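Local structure of 3-dehydroquinate dehydratase (Geobacillus kaustophilus, 2YR1) at residues Val144-Phe149 against Leu159-Gln164; Met206-Leu211 against Ser235-Ile240; Pro153-Leu158 against Thr192-Arg197; Ile8-Ile13 against Ser139-Val144. The protein probably catalyses the cis-dehydration of 3-dehydroquinate to 3-dehydroshikimate, the third step of the chorismate pathway, through a Schiff-base intermediate with the substrate. All coordinates share one frame; numbering follows the deposited sequence.

Interaction 1 (Val144-Phe149 against Leu159-Gln164); sequences VSRHYF and LADMRQ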
loop_
_atom_site.group_PDB
_atom_site.type_symbol
_atom_site.label_atom_id
_atom_site.label_comp_id
_atom_site.label_asym_id
_atom_site.label_seq_id
_atom_site.Cartn_x
_atom_site.Cartn_y
_atom_site.Cartn_z
ATOM N N VAL A 144 -24.131 2.806 5.465
ATOM C CA VAL A 144 -24.549 1.506 5.944
ATOM C C VAL A 144 -23.308 0.655 6.042
ATOM O O VAL A 144 -22.608 0.424 5.044
ATOM C CB VAL A 144 -25.562 0.842 5.040
ATOM C CG1 VAL A 144 -25.930 -0.548 5.616
ATOM C CG2 VAL A 144 -26.814 1.735 4.960
ATOM N N SER A 145 -23.050 0.162 7.248
ATOM C CA SER A 145 -21.844 -0.595 7.492
ATOM C C SER A 145 -21.969 -1.998 8.039
ATOM O O SER A 145 -23.042 -2.454 8.449
ATOM C CB SER A 145 -20.940 0.223 8.414
ATOM O OG SER A 145 -21.580 0.509 9.648
ATOM N N ARG A 146 -20.820 -2.661 8.047
ATOM C CA ARG A 146 -20.656 -4.019 8.522
ATOM C C ARG A 146 -19.224 -4.084 9.024
ATOM O O ARG A 146 -18.312 -3.649 8.319
ATOM C CB ARG A 146 -20.801 -5.008 7.374
ATOM C CG ARG A 146 -20.964 -6.446 7.820
ATOM C CD ARG A 146 -22.373 -6.671 8.385
ATOM N NE ARG A 146 -22.875 -8.017 8.108
ATOM C CZ ARG A 146 -22.461 -9.111 8.737
ATOM N NH1 ARG A 146 -21.544 -9.016 9.689
ATOM N NH2 ARG A 146 -22.954 -10.300 8.400
ATOM N N HIS A 147 -19.035 -4.625 10.226
ATOM C CA HIS A 147 -17.709 -4.765 10.805
ATOM C C HIS A 147 -17.454 -6.224 11.230
ATOM O O HIS A 147 -18.260 -6.830 11.946
ATOM C CB HIS A 147 -17.563 -3.822 12.007
ATOM C CG HIS A 147 -17.991 -2.409 11.722
ATOM N ND1 HIS A 147 -17.098 -1.391 11.465
ATOM C CD2 HIS A 147 -19.223 -1.856 11.618
ATOM C CE1 HIS A 147 -17.758 -0.275 11.215
ATOM N NE2 HIS A 147 -19.051 -0.530 11.300
ATOM N N TYR A 148 -16.337 -6.786 10.772
ATOM C CA TYR A 148 -15.953 -8.156 11.114
ATOM C C TYR A 148 -14.715 -8.107 12.010
ATOM O O TYR A 148 -13.608 -7.973 11.515
ATOM C CB TYR A 148 -15.623 -8.938 9.846
ATOM C CG TYR A 148 -16.830 -9.160 8.974
ATOM C CD1 TYR A 148 -17.819 -10.067 9.349
ATOM C CD2 TYR A 148 -17.013 -8.430 7.800
ATOM C CE1 TYR A 148 -18.964 -10.242 8.576
ATOM C CE2 TYR A 148 -18.158 -8.597 7.017
ATOM C CZ TYR A 148 -19.124 -9.505 7.415
ATOM O OH TYR A 148 -20.245 -9.677 6.653
ATOM N N PHE A 149 -14.902 -8.220 13.322
ATOM C CA PHE A 149 -13.772 -8.144 14.254
ATOM C C PHE A 149 -13.038 -9.449 14.518
ATOM O O PHE A 149 -11.917 -9.432 15.029
ATOM C CB PHE A 149 -14.227 -7.549 15.587
ATOM C CG PHE A 149 -14.133 -6.045 15.651
ATOM C CD1 PHE A 149 -13.065 -5.430 16.298
ATOM C CD2 PHE A 149 -15.094 -5.248 15.033
ATOM C CE1 PHE A 149 -12.949 -4.041 16.330
ATOM C CE2 PHE A 149 -14.990 -3.851 15.056
ATOM C CZ PHE A 149 -13.918 -3.247 15.703
ATOM N N LEU A 159 -18.221 -8.496 -0.946
ATOM C CA LEU A 159 -18.858 -7.896 -2.113
ATOM C C LEU A 159 -20.392 -7.887 -1.926
ATOM O O LEU A 159 -21.041 -6.880 -2.189
ATOM C CB LEU A 159 -18.454 -8.656 -3.377
ATOM C CG LEU A 159 -19.098 -8.155 -4.678
ATOM C CD1 LEU A 159 -18.920 -6.642 -4.813
ATOM C CD2 LEU A 159 -18.462 -8.892 -5.862
ATOM N N ALA A 160 -20.952 -8.997 -1.447
ATOM C CA ALA A 160 -22.388 -9.095 -1.207
ATOM C C ALA A 160 -22.856 -8.072 -0.166
ATOM O O ALA A 160 -23.893 -7.425 -0.348
ATOM C CB ALA A 160 -22.751 -10.514 -0.757
ATOM N N ASP A 161 -22.090 -7.906 0.917
ATOM C CA ASP A 161 -22.436 -6.919 1.946
ATOM C C ASP A 161 -22.583 -5.523 1.371
ATOM O O ASP A 161 -23.539 -4.817 1.668
ATOM C CB ASP A 161 -21.369 -6.848 3.057
ATOM C CG ASP A 161 -21.390 -8.053 3.973
ATOM O OD1 ASP A 161 -22.488 -8.597 4.249
ATOM O OD2 ASP A 161 -20.300 -8.444 4.441
ATOM N N MET A 162 -21.622 -5.118 0.546
ATOM C CA MET A 162 -21.655 -3.792 -0.033
ATOM C C MET A 162 -22.776 -3.655 -1.065
ATOM O O MET A 162 -23.386 -2.601 -1.190
ATOM C CB MET A 162 -20.292 -3.449 -0.655
ATOM C CG MET A 162 -19.232 -3.111 0.391
ATOM S SD MET A 162 -17.598 -2.728 -0.251
ATOM C CE MET A 162 -16.933 -4.391 -0.593
ATOM N N ARG A 163 -23.045 -4.715 -1.812
ATOM C CA ARG A 163 -24.115 -4.637 -2.795
ATOM C C ARG A 163 -25.440 -4.434 -2.070
ATOM O O ARG A 163 -26.262 -3.633 -2.494
ATOM C CB ARG A 163 -24.171 -5.910 -3.646
ATOM C CG ARG A 163 -23.002 -6.059 -4.606
ATOM C CD ARG A 163 -23.456 -6.689 -5.911
ATOM N NE ARG A 163 -23.770 -8.101 -5.751
ATOM C CZ ARG A 163 -24.755 -8.726 -6.393
ATOM N NH1 ARG A 163 -25.528 -8.057 -7.238
ATOM N NH2 ARG A 163 -24.966 -10.020 -6.190
ATOM N N GLN A 164 -25.624 -5.148 -0.962
ATOM C CA GLN A 164 -26.853 -5.072 -0.176
ATOM C C GLN A 164 -27.015 -3.696 0.479
ATOM O O GLN A 164 -28.121 -3.150 0.542
ATOM C CB GLN A 164 -26.849 -6.171 0.890
ATOM C CG GLN A 164 -28.227 -6.578 1.381
ATOM C CD GLN A 164 -28.923 -7.516 0.415
ATOM O OE1 GLN A 164 -29.258 -7.138 -0.708
ATOM N NE2 GLN A 164 -29.129 -8.755 0.845
#

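Interaction 2 (Met206-Leu211 against Ser235-Ile240); sequences MAMGGL and SAPGQI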
loop_
_atom_site.group_PDB
_atom_site.type_symbol
_atom_site.label_atom_id
_atom_site.label_comp_id
_atom_site.label_asym_id
_atom_site.label_seq_id
_atom_site.Cartn_x
_atom_site.Cartn_y
_atom_site.Cartn_z
ATOM N N MET A 206 -11.704 -1.061 5.158
ATOM C CA MET A 206 -10.462 -1.126 5.916
ATOM C C MET A 206 -10.234 -2.500 6.537
ATOM O O MET A 206 -11.182 -3.246 6.817
ATOM C CB MET A 206 -10.427 -0.068 7.044
ATOM C CG MET A 206 -11.575 -0.152 8.045
ATOM S SD MET A 206 -13.029 0.782 7.490
ATOM C CE MET A 206 -12.650 2.437 8.070
ATOM N N ALA A 207 -8.963 -2.841 6.692
ATOM C CA ALA A 207 -8.552 -4.060 7.384
ATOM C C ALA A 207 -7.974 -3.365 8.623
ATOM O O ALA A 207 -7.179 -2.419 8.501
ATOM C CB ALA A 207 -7.447 -4.797 6.620
ATOM N N MET A 208 -8.399 -3.796 9.802
ATOM C CA MET A 208 -7.949 -3.190 11.054
ATOM C C MET A 208 -6.628 -3.792 11.491
ATOM O O MET A 208 -6.081 -4.632 10.790
ATOM C CB MET A 208 -9.019 -3.420 12.114
ATOM C CG MET A 208 -10.375 -2.862 11.688
ATOM S SD MET A 208 -11.657 -3.165 12.903
ATOM C CE MET A 208 -12.127 -4.867 12.445
ATOM N N GLY A 209 -6.120 -3.364 12.652
ATOM C CA GLY A 209 -4.862 -3.895 13.153
ATOM C C GLY A 209 -3.608 -3.452 12.404
ATOM O O GLY A 209 -3.681 -2.713 11.408
ATOM N N GLY A 210 -2.450 -3.931 12.867
ATOM C CA GLY A 210 -1.184 -3.548 12.258
ATOM C C GLY A 210 -1.109 -4.051 10.832
ATOM O O GLY A 210 -0.640 -3.366 9.922
ATOM N N LEU A 211 -1.586 -5.272 10.657
ATOM C CA LEU A 211 -1.609 -5.928 9.362
ATOM C C LEU A 211 -2.369 -5.085 8.353
ATOM O O LEU A 211 -1.993 -5.020 7.189
ATOM C CB LEU A 211 -2.288 -7.282 9.508
ATOM C CG LEU A 211 -1.604 -8.533 8.973
ATOM C CD1 LEU A 211 -0.092 -8.390 9.011
ATOM C CD2 LEU A 211 -2.081 -9.707 9.809
ATOM N N SER A 235 -10.496 4.718 18.002
ATOM C CA SER A 235 -11.839 4.156 18.168
ATOM C C SER A 235 -11.868 2.743 17.601
ATOM O O SER A 235 -12.872 2.044 17.704
ATOM C CB SER A 235 -12.886 5.014 17.447
ATOM O OG SER A 235 -12.766 4.875 16.038
ATOM N N ALA A 236 -10.754 2.339 16.993
ATOM C CA ALA A 236 -10.622 1.016 16.393
ATOM C C ALA A 236 -9.138 0.652 16.189
ATOM O O ALA A 236 -8.302 1.519 15.971
ATOM C CB ALA A 236 -11.362 0.975 15.051
ATOM N N PRO A 237 -8.811 -0.647 16.255
ATOM C CA PRO A 237 -7.438 -1.143 16.083
ATOM C C PRO A 237 -6.757 -0.782 14.759
ATOM O O PRO A 237 -7.341 -0.903 13.683
ATOM C CB PRO A 237 -7.594 -2.657 16.267
ATOM C CG PRO A 237 -9.029 -2.908 15.871
ATOM C CD PRO A 237 -9.737 -1.759 16.522
ATOM N N GLY A 238 -5.518 -0.316 14.850
ATOM C CA GLY A 238 -4.776 0.026 13.647
ATOM C C GLY A 238 -4.876 1.439 13.103
ATOM O O GLY A 238 -4.266 1.738 12.083
ATOM N N GLN A 239 -5.631 2.314 13.759
ATOM C CA GLN A 239 -5.739 3.685 13.274
ATOM C C GLN A 239 -4.396 4.394 13.515
ATOM O O GLN A 239 -3.803 4.282 14.582
ATOM C CB GLN A 239 -6.893 4.422 13.980
ATOM C CG GLN A 239 -8.284 3.781 13.772
ATOM C CD GLN A 239 -9.417 4.586 14.401
ATOM O OE1 GLN A 239 -9.198 5.355 15.343
ATOM N NE2 GLN A 239 -10.639 4.394 13.897
ATOM N N ILE A 240 -3.944 5.125 12.501
ATOM C CA ILE A 240 -2.676 5.852 12.492
ATOM C C ILE A 240 -2.881 7.340 12.727
ATOM O O ILE A 240 -3.905 7.896 12.335
ATOM C CB ILE A 240 -1.980 5.680 11.109
ATOM C CG1 ILE A 240 -1.597 4.223 10.907
ATOM C CG2 ILE A 240 -0.768 6.580 10.969
ATOM C CD1 ILE A 240 -2.756 3.338 10.716
HETATM O O HOH W 1 -2.376 -0.002 11.543
#

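Interaction 3 (Pro153-Leu158 against Thr192-Arg197); sequences PRKETL and TEEARR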
loop_
_atom_site.group_PDB
_atom_site.type_symbol
_atom_site.label_atom_id
_atom_site.label_comp_id
_atom_site.label_asym_id
_atom_site.label_seq_id
_atom_site.Cartn_x
_atom_site.Cartn_y
_atom_site.Cartn_z
ATOM N N PRO A 153 -13.892 -12.372 6.185
ATOM C CA PRO A 153 -14.687 -13.292 5.361
ATOM C C PRO A 153 -14.213 -13.341 3.914
ATOM O O PRO A 153 -13.351 -12.561 3.502
ATOM C CB PRO A 153 -16.117 -12.760 5.500
ATOM C CG PRO A 153 -15.963 -11.371 5.965
ATOM C CD PRO A 153 -14.736 -11.358 6.831
ATOM N N ARG A 154 -14.765 -14.265 3.136
ATOM C CA ARG A 154 -14.347 -14.372 1.750
ATOM C C ARG A 154 -14.749 -13.144 0.940
ATOM O O ARG A 154 -15.712 -12.459 1.273
ATOM C CB ARG A 154 -14.927 -15.629 1.115
ATOM C CG ARG A 154 -14.321 -15.929 -0.239
ATOM C CD ARG A 154 -14.712 -17.312 -0.724
ATOM N NE ARG A 154 -13.715 -17.848 -1.648
ATOM C CZ ARG A 154 -13.626 -19.131 -1.993
ATOM N NH1 ARG A 154 -14.480 -20.022 -1.492
ATOM N NH2 ARG A 154 -12.670 -19.525 -2.827
ATOM N N LYS A 155 -13.991 -12.871 -0.116
ATOM C CA LYS A 155 -14.252 -11.740 -0.998
ATOM C C LYS A 155 -15.725 -11.688 -1.422
ATOM O O LYS A 155 -16.315 -10.620 -1.473
ATOM C CB LYS A 155 -13.371 -11.831 -2.243
ATOM C CG LYS A 155 -13.740 -10.833 -3.313
ATOM C CD LYS A 155 -13.294 -11.291 -4.694
ATOM C CE LYS A 155 -14.152 -12.449 -5.231
ATOM N NZ LYS A 155 -15.625 -12.180 -5.270
ATOM N N GLU A 156 -16.320 -12.837 -1.724
ATOM C CA GLU A 156 -17.737 -12.869 -2.125
ATOM C C GLU A 156 -18.674 -12.282 -1.061
ATOM O O GLU A 156 -19.646 -11.600 -1.371
ATOM C CB GLU A 156 -18.172 -14.312 -2.413
ATOM C CG GLU A 156 -19.286 -14.409 -3.446
ATOM C CD GLU A 156 -20.701 -14.529 -2.862
ATOM O OE1 GLU A 156 -21.066 -13.715 -1.971
ATOM O OE2 GLU A 156 -21.460 -15.436 -3.320
ATOM N N THR A 157 -18.394 -12.584 0.196
ATOM C CA THR A 157 -19.216 -12.104 1.306
ATOM C C THR A 157 -19.102 -10.589 1.431
ATOM O O THR A 157 -20.098 -9.897 1.624
ATOM C CB THR A 157 -18.771 -12.777 2.608
ATOM O OG1 THR A 157 -18.716 -14.189 2.392
ATOM C CG2 THR A 157 -19.745 -12.505 3.736
ATOM N N LEU A 158 -17.879 -10.078 1.299
ATOM C CA LEU A 158 -17.640 -8.637 1.400
ATOM C C LEU A 158 -18.326 -7.919 0.244
ATOM O O LEU A 158 -18.935 -6.855 0.422
ATOM C CB LEU A 158 -16.126 -8.362 1.398
ATOM C CG LEU A 158 -15.398 -9.005 2.586
ATOM C CD1 LEU A 158 -13.915 -8.663 2.555
ATOM C CD2 LEU A 158 -16.043 -8.537 3.895
ATOM N N THR A 192 -12.818 -4.465 -2.369
ATOM C CA THR A 192 -13.058 -3.036 -2.498
ATOM C C THR A 192 -13.086 -2.658 -3.970
ATOM O O THR A 192 -14.029 -2.012 -4.439
ATOM C CB THR A 192 -11.959 -2.230 -1.786
ATOM O OG1 THR A 192 -11.918 -2.625 -0.403
ATOM C CG2 THR A 192 -12.237 -0.733 -1.887
ATOM N N GLU A 193 -12.045 -3.079 -4.685
ATOM C CA GLU A 193 -11.911 -2.805 -6.113
ATOM C C GLU A 193 -13.054 -3.427 -6.922
ATOM O O GLU A 193 -13.560 -2.828 -7.882
ATOM C CB GLU A 193 -10.545 -3.331 -6.611
ATOM C CG GLU A 193 -10.238 -3.056 -8.095
ATOM C CD GLU A 193 -10.232 -1.565 -8.460
ATOM O OE1 GLU A 193 -9.679 -0.743 -7.698
ATOM O OE2 GLU A 193 -10.777 -1.211 -9.528
ATOM N N GLU A 194 -13.460 -4.632 -6.561
ATOM C CA GLU A 194 -14.579 -5.240 -7.287
ATOM C C GLU A 194 -15.869 -4.477 -7.001
ATOM O O GLU A 194 -16.651 -4.217 -7.908
ATOM C CB GLU A 194 -14.755 -6.695 -6.902
ATOM C CG GLU A 194 -13.810 -7.601 -7.615
ATOM C CD GLU A 194 -13.824 -9.006 -7.061
ATOM O OE1 GLU A 194 -14.763 -9.346 -6.304
ATOM O OE2 GLU A 194 -12.888 -9.770 -7.380
ATOM N N ALA A 195 -16.080 -4.110 -5.741
ATOM C CA ALA A 195 -17.282 -3.376 -5.358
ATOM C C ALA A 195 -17.338 -2.019 -6.054
ATOM O O ALA A 195 -18.400 -1.557 -6.487
ATOM C CB ALA A 195 -17.316 -3.201 -3.844
ATOM N N ARG A 196 -16.175 -1.398 -6.177
ATOM C CA ARG A 196 -16.037 -0.088 -6.797
ATOM C C ARG A 196 -16.572 -0.058 -8.223
ATOM O O ARG A 196 -17.167 0.927 -8.659
ATOM C CB ARG A 196 -14.564 0.301 -6.786
ATOM C CG ARG A 196 -14.234 1.578 -7.510
ATOM C CD ARG A 196 -12.754 1.547 -7.862
ATOM N NE ARG A 196 -12.186 2.877 -7.751
ATOM C CZ ARG A 196 -10.893 3.136 -7.808
ATOM N NH1 ARG A 196 -10.022 2.148 -7.975
ATOM N NH2 ARG A 196 -10.479 4.387 -7.696
ATOM N N ARG A 197 -16.348 -1.149 -8.935
ATOM C CA ARG A 197 -16.804 -1.288 -10.302
ATOM C C ARG A 197 -18.280 -1.686 -10.398
ATOM O O ARG A 197 -18.889 -1.544 -11.456
ATOM C CB ARG A 197 -15.936 -2.324 -11.012
ATOM C CG ARG A 197 -14.633 -1.742 -11.505
ATOM C CD ARG A 197 -13.642 -2.817 -11.809
ATOM N NE ARG A 197 -12.639 -2.383 -12.778
ATOM C CZ ARG A 197 -11.959 -1.246 -12.700
ATOM N NH1 ARG A 197 -12.176 -0.409 -11.690
ATOM N NH2 ARG A 197 -11.046 -0.954 -13.619
#

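Interaction 4 (Ile8-Ile13 against Ser139-Val144); sequences IKVRNI and SVWLVV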
loop_
_atom_site.group_PDB
_atom_site.type_symbol
_atom_site.label_atom_id
_atom_site.label_comp_id
_atom_site.label_asym_id
_atom_site.label_seq_id
_atom_site.Cartn_x
_atom_site.Cartn_y
_atom_site.Cartn_z
ATOM N N ILE A 8 -19.732 12.796 -3.801
ATOM C CA ILE A 8 -20.836 13.384 -3.069
ATOM C C ILE A 8 -20.315 14.582 -2.289
ATOM O O ILE A 8 -19.233 14.549 -1.703
ATOM C CB ILE A 8 -21.449 12.348 -2.089
ATOM C CG1 ILE A 8 -22.297 11.331 -2.863
ATOM C CG2 ILE A 8 -22.239 13.048 -1.010
ATOM C CD1 ILE A 8 -23.518 11.896 -3.497
ATOM N N LYS A 9 -21.089 15.653 -2.289
ATOM C CA LYS A 9 -20.702 16.860 -1.590
ATOM C C LYS A 9 -21.363 16.896 -0.212
ATOM O O LYS A 9 -22.582 16.855 -0.106
ATOM C CB LYS A 9 -21.143 18.075 -2.409
ATOM C CG LYS A 9 -20.690 19.394 -1.838
ATOM C CD LYS A 9 -19.217 19.607 -2.048
ATOM C CE LYS A 9 -18.868 21.015 -1.674
ATOM N NZ LYS A 9 -19.809 21.958 -2.354
ATOM N N VAL A 10 -20.556 16.946 0.842
ATOM C CA VAL A 10 -21.089 16.997 2.194
ATOM C C VAL A 10 -20.480 18.238 2.830
ATOM O O VAL A 10 -19.268 18.311 3.018
ATOM C CB VAL A 10 -20.724 15.709 2.997
ATOM C CG1 VAL A 10 -21.296 15.774 4.416
ATOM C CG2 VAL A 10 -21.282 14.475 2.286
ATOM N N ARG A 11 -21.329 19.233 3.097
ATOM C CA ARG A 11 -20.929 20.503 3.710
ATOM C C ARG A 11 -19.571 21.049 3.305
ATOM O O ARG A 11 -18.716 21.197 4.182
ATOM C CB ARG A 11 -20.856 20.408 5.239
ATOM C CG ARG A 11 -22.033 19.882 5.998
ATOM C CD ARG A 11 -21.624 19.858 7.466
ATOM N NE ARG A 11 -21.497 21.202 8.023
ATOM C CZ ARG A 11 -22.535 21.927 8.437
ATOM N NH1 ARG A 11 -23.755 21.428 8.360
ATOM N NH2 ARG A 11 -22.355 23.156 8.904
ATOM N N ASN A 12 -19.335 21.356 2.038
ATOM C CA ASN A 12 -18.019 21.901 1.671
ATOM C C ASN A 12 -16.911 20.896 1.354
ATOM O O ASN A 12 -15.866 21.281 0.838
ATOM C CB ASN A 12 -17.501 22.818 2.776
ATOM C CG ASN A 12 -17.404 24.245 2.341
ATOM O OD1 ASN A 12 -16.573 24.591 1.496
ATOM N ND2 ASN A 12 -18.248 25.095 2.914
ATOM N N ILE A 13 -17.121 19.625 1.668
ATOM C CA ILE A 13 -16.102 18.619 1.391
ATOM C C ILE A 13 -16.654 17.582 0.405
ATOM O O ILE A 13 -17.826 17.188 0.492
ATOM C CB ILE A 13 -15.660 17.892 2.707
ATOM C CG1 ILE A 13 -14.171 17.557 2.661
ATOM C CG2 ILE A 13 -16.455 16.610 2.903
ATOM C CD1 ILE A 13 -13.281 18.748 2.866
ATOM N N SER A 139 -32.122 15.595 5.531
ATOM C CA SER A 139 -31.011 15.812 4.612
ATOM C C SER A 139 -29.725 15.270 5.241
ATOM O O SER A 139 -28.680 15.901 5.194
ATOM C CB SER A 139 -30.851 17.305 4.300
ATOM O OG SER A 139 -32.066 17.864 3.812
ATOM N N VAL A 140 -29.821 14.097 5.842
ATOM C CA VAL A 140 -28.663 13.463 6.463
ATOM C C VAL A 140 -28.223 12.275 5.610
ATOM O O VAL A 140 -29.040 11.468 5.193
ATOM C CB VAL A 140 -28.989 12.939 7.878
ATOM C CG1 VAL A 140 -27.755 12.312 8.484
ATOM C CG2 VAL A 140 -29.497 14.077 8.765
ATOM N N TRP A 141 -26.927 12.181 5.356
ATOM C CA TRP A 141 -26.391 11.086 4.561
ATOM C C TRP A 141 -26.398 9.796 5.352
ATOM O O TRP A 141 -26.222 9.799 6.566
ATOM C CB TRP A 141 -24.979 11.407 4.107
ATOM C CG TRP A 141 -24.929 12.622 3.242
ATOM C CD1 TRP A 141 -24.612 13.891 3.624
ATOM C CD2 TRP A 141 -25.181 12.675 1.835
ATOM N NE1 TRP A 141 -24.636 14.730 2.538
ATOM C CE2 TRP A 141 -24.983 14.008 1.426
ATOM C CE3 TRP A 141 -25.554 11.720 0.878
ATOM C CZ2 TRP A 141 -25.142 14.416 0.096
ATOM C CZ3 TRP A 141 -25.712 12.125 -0.445
ATOM C CH2 TRP A 141 -25.504 13.465 -0.822
ATOM N N LEU A 142 -26.614 8.687 4.657
ATOM C CA LEU A 142 -26.662 7.405 5.318
ATOM C C LEU A 142 -25.516 6.495 4.927
ATOM O O LEU A 142 -25.337 6.163 3.752
ATOM C CB LEU A 142 -27.984 6.692 5.028
ATOM C CG LEU A 142 -28.113 5.326 5.714
ATOM C CD1 LEU A 142 -28.125 5.546 7.210
ATOM C CD2 LEU A 142 -29.379 4.611 5.266
ATOM N N VAL A 143 -24.743 6.109 5.937
ATOM C CA VAL A 143 -23.634 5.192 5.766
ATOM C C VAL A 143 -24.144 3.845 6.288
ATOM O O VAL A 143 -24.586 3.755 7.434
ATOM C CB VAL A 143 -22.398 5.632 6.624
ATOM C CG1 VAL A 143 -21.285 4.593 6.521
ATOM C CG2 VAL A 143 -21.899 6.985 6.167
ATOM N N VAL A 144 -24.131 2.806 5.465
ATOM C CA VAL A 144 -24.549 1.506 5.944
ATOM C C VAL A 144 -23.308 0.655 6.042
ATOM O O VAL A 144 -22.608 0.424 5.044
ATOM C CB VAL A 144 -25.562 0.842 5.040
ATOM C CG1 VAL A 144 -25.930 -0.548 5.616
ATOM C CG2 VAL A 144 -26.814 1.735 4.960
#

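Interaction 1 (Val144-Phe149 against Leu159-Gln164)
Asp-161 is the residue of helix 159-164 that reaches across to strand 144-148, where its carboxylate meets Tyr-148 and Arg-146. Leu-159, two residues earlier, packs instead on Glu-194 and Ala-195 of helix 182-198. At Asp-161 the carboxylate is carried toward the strand with CG beside the backbone N (chi1 -73°). Its OD2 takes a short hydrogen bond, 2.5 Å, from Tyr-148 OH. The hydroxyl arrives on the syn side, 22° out of the carboxylate plane, while OD2 itself sits at the edge of the phenol ring, close to its plane. The other oxygen serves Arg-146 more loosely: NE of Arg-146 and OD1 of Asp-161 are 3.9 Å apart, a long salt bridge in which no N-H aims at the oxygen and the two planes stand 47° apart. Arg-146 bends back at chi2 and chi3, so that Tyr-148 OH lies over the centre of its guanidinium face, 3.1 Å above the plane. The phenol oxygen thus has a carboxylate as bonding partner and a guanidinium face against it, a charge that would probably strengthen its donor character. Next, Met-162 points away from residues 144-149 and packs on Val-175 of the next strand, and Gln-164 OE1 is bonded to Arg-167. This is a polar surface contact between strand 141-148 and helix 155-167 of a beta-alpha-beta unit in a TIM barrel, the strand also carrying His-147, the probable proton donor/acceptor.

Interaction 2 (Met206-Leu211 against Ser235-Ile240)
Met-208 and Pro-237 run alongside each other with their side chains heading in a common direction. CB of Met-208 rests 3.8 Å from CG of Pro-237, and SD of Met-208 lies 4.0 Å from the same ring carbon. With CG of Met-208 opposite its own carbonyl carbon (chi1 -57°), the chain runs past the proline; SD packs on Phe-149, and the bend at chi3 brings CE against Tyr-148 O. Beside this apolar pair the backbones join: Gly-209 N donates to Pro-237 O at 2.9 Å, fairly straight at 159°, but the donor stands above the plane of that carbonyl, off its lone pairs. Arg-216, which probably binds the substrate, gives the same oxygen a second bond through NH2. Gly-238, at the third position of the type II turn 236-239, brings its CA to 3.7 Å from Gly-209 O, and a water lies within bonding distance of Gly-209 O and Gly-238 O. Gln-239 grips Ser-235 twice: its OE1 accepts from Ser-235 N at 3.0 Å, and its NE2 donates to Ser-235 OG. Both residues probably bind 3-dehydroquinate; the doubly gripped Pro-237 carbonyl and the internally braced amide probably help to keep this part of the binding loop in shape.

Interaction 3 (Pro153-Leu158 against Thr192-Arg197)
Lys-155 and Glu-194 make this contact almost alone, linking the first turn of helix 155-167 to helix 182-198. Just ahead of the lysine, Arg-154 takes the N-cap position, and its carbonyl oxygen accepts the backbone bond from Leu-158 N at 3.2 Å, with a weak one from Thr-157 N. Lys-155 then heads toward the neighbouring helix with CG trans to its backbone N (chi1 170°), and folds at chi3 and chi4 so that the ammonium turns back on the carboxylate. The two side chains cross at about a right angle. NZ of Lys-155 bonds to OE1 of Glu-194 at 3.1 Å, a salt bridge made on the syn lone pair of that oxygen. The methylenes also lie against the acid: CD of Lys-155 is modelled only 2.9 Å from OE1 of Glu-194, too tight to be trusted in detail. Glu-194 reaches out extended beyond CG, and the same OE1 packs on Leu-159. Leu-158, one turn after Lys-155, has its CB toward helix 182-198 and touches Ala-191 and Val-177, between that helix and strand 172-177. Away from this contact, Glu-193 holds Arg-196 and Arg-197 in a separate salt-bridge network, from which Arg-197 goes on to Glu-183 of the second subunit. The lysine-glutamate pair is a partly exposed salt bridge between two barrel helices, so solvent probably screens its charges.

Interaction 4 (Ile8-Ile13 against Ser139-Val144)
An apolar CH-pi contact joins Trp-141, at the start of barrel strand 141-148, to Ile-8 and Val-10 of the N-terminal hairpin, which sits across the end of the barrel where the parallel strands begin. Both aliphatic residues press on one face of the indole. CG2 of Ile-8 hovers over the six-membered ring, 3.5 Å from its centroid and 19° off the normal, with CD1 of Ile-8 reaching CH2 of Trp-141 at 3.7 Å. CG2 of Val-10 does the same for the five-membered ring at 3.7 Å, while CG1 of Val-10 comes to 3.9 Å from CD1 of Trp-141. Ile-8 comes from the opposite direction, CG2 over the face, whereas Val-10 slides past. Chi1 of Trp-141 (-62°) swings the indole toward the hairpin, and chi2 (98°) turns its face to the two residues, one ring under each. Between them, Lys-9 O approaches CZ2 of Trp-141 obliquely, 3.5 Å away. The hairpin itself is closed by a type I' turn from Val-10 to Ile-13, tied by backbone bonds in both directions. Leu-117 touches both Val-10 and Trp-141, so the neighbouring barrel strand also borders the contact; Arg-11 adds salt bridges to Glu-78 and Asp-116. With two branched side chains on a flat pi surface, the contact probably rests mainly on dispersion and on partial burial of apolar surface.

From the N terminus, interaction 4 comes first: residues 8-13 close the longest loop by meeting 139-144, setting the hairpin against the start of strand 141-148. Interaction 1 then takes over at the shared Val-144 and folds helix 155-167 back on that strand. Interaction 3 opens inside its loop and closes beyond it on helix 182-198, so the two cross; Met-162 and Leu-159 pack on Ala-195 between them. Interaction 2 follows in series, joining the end of strand 203-207 to the loop before helix 242-256, and touches interaction 1 where Phe-149 meets Met-208 and Pro-237. Interactions 2 and 4 lie on opposite sides of the chain's centre.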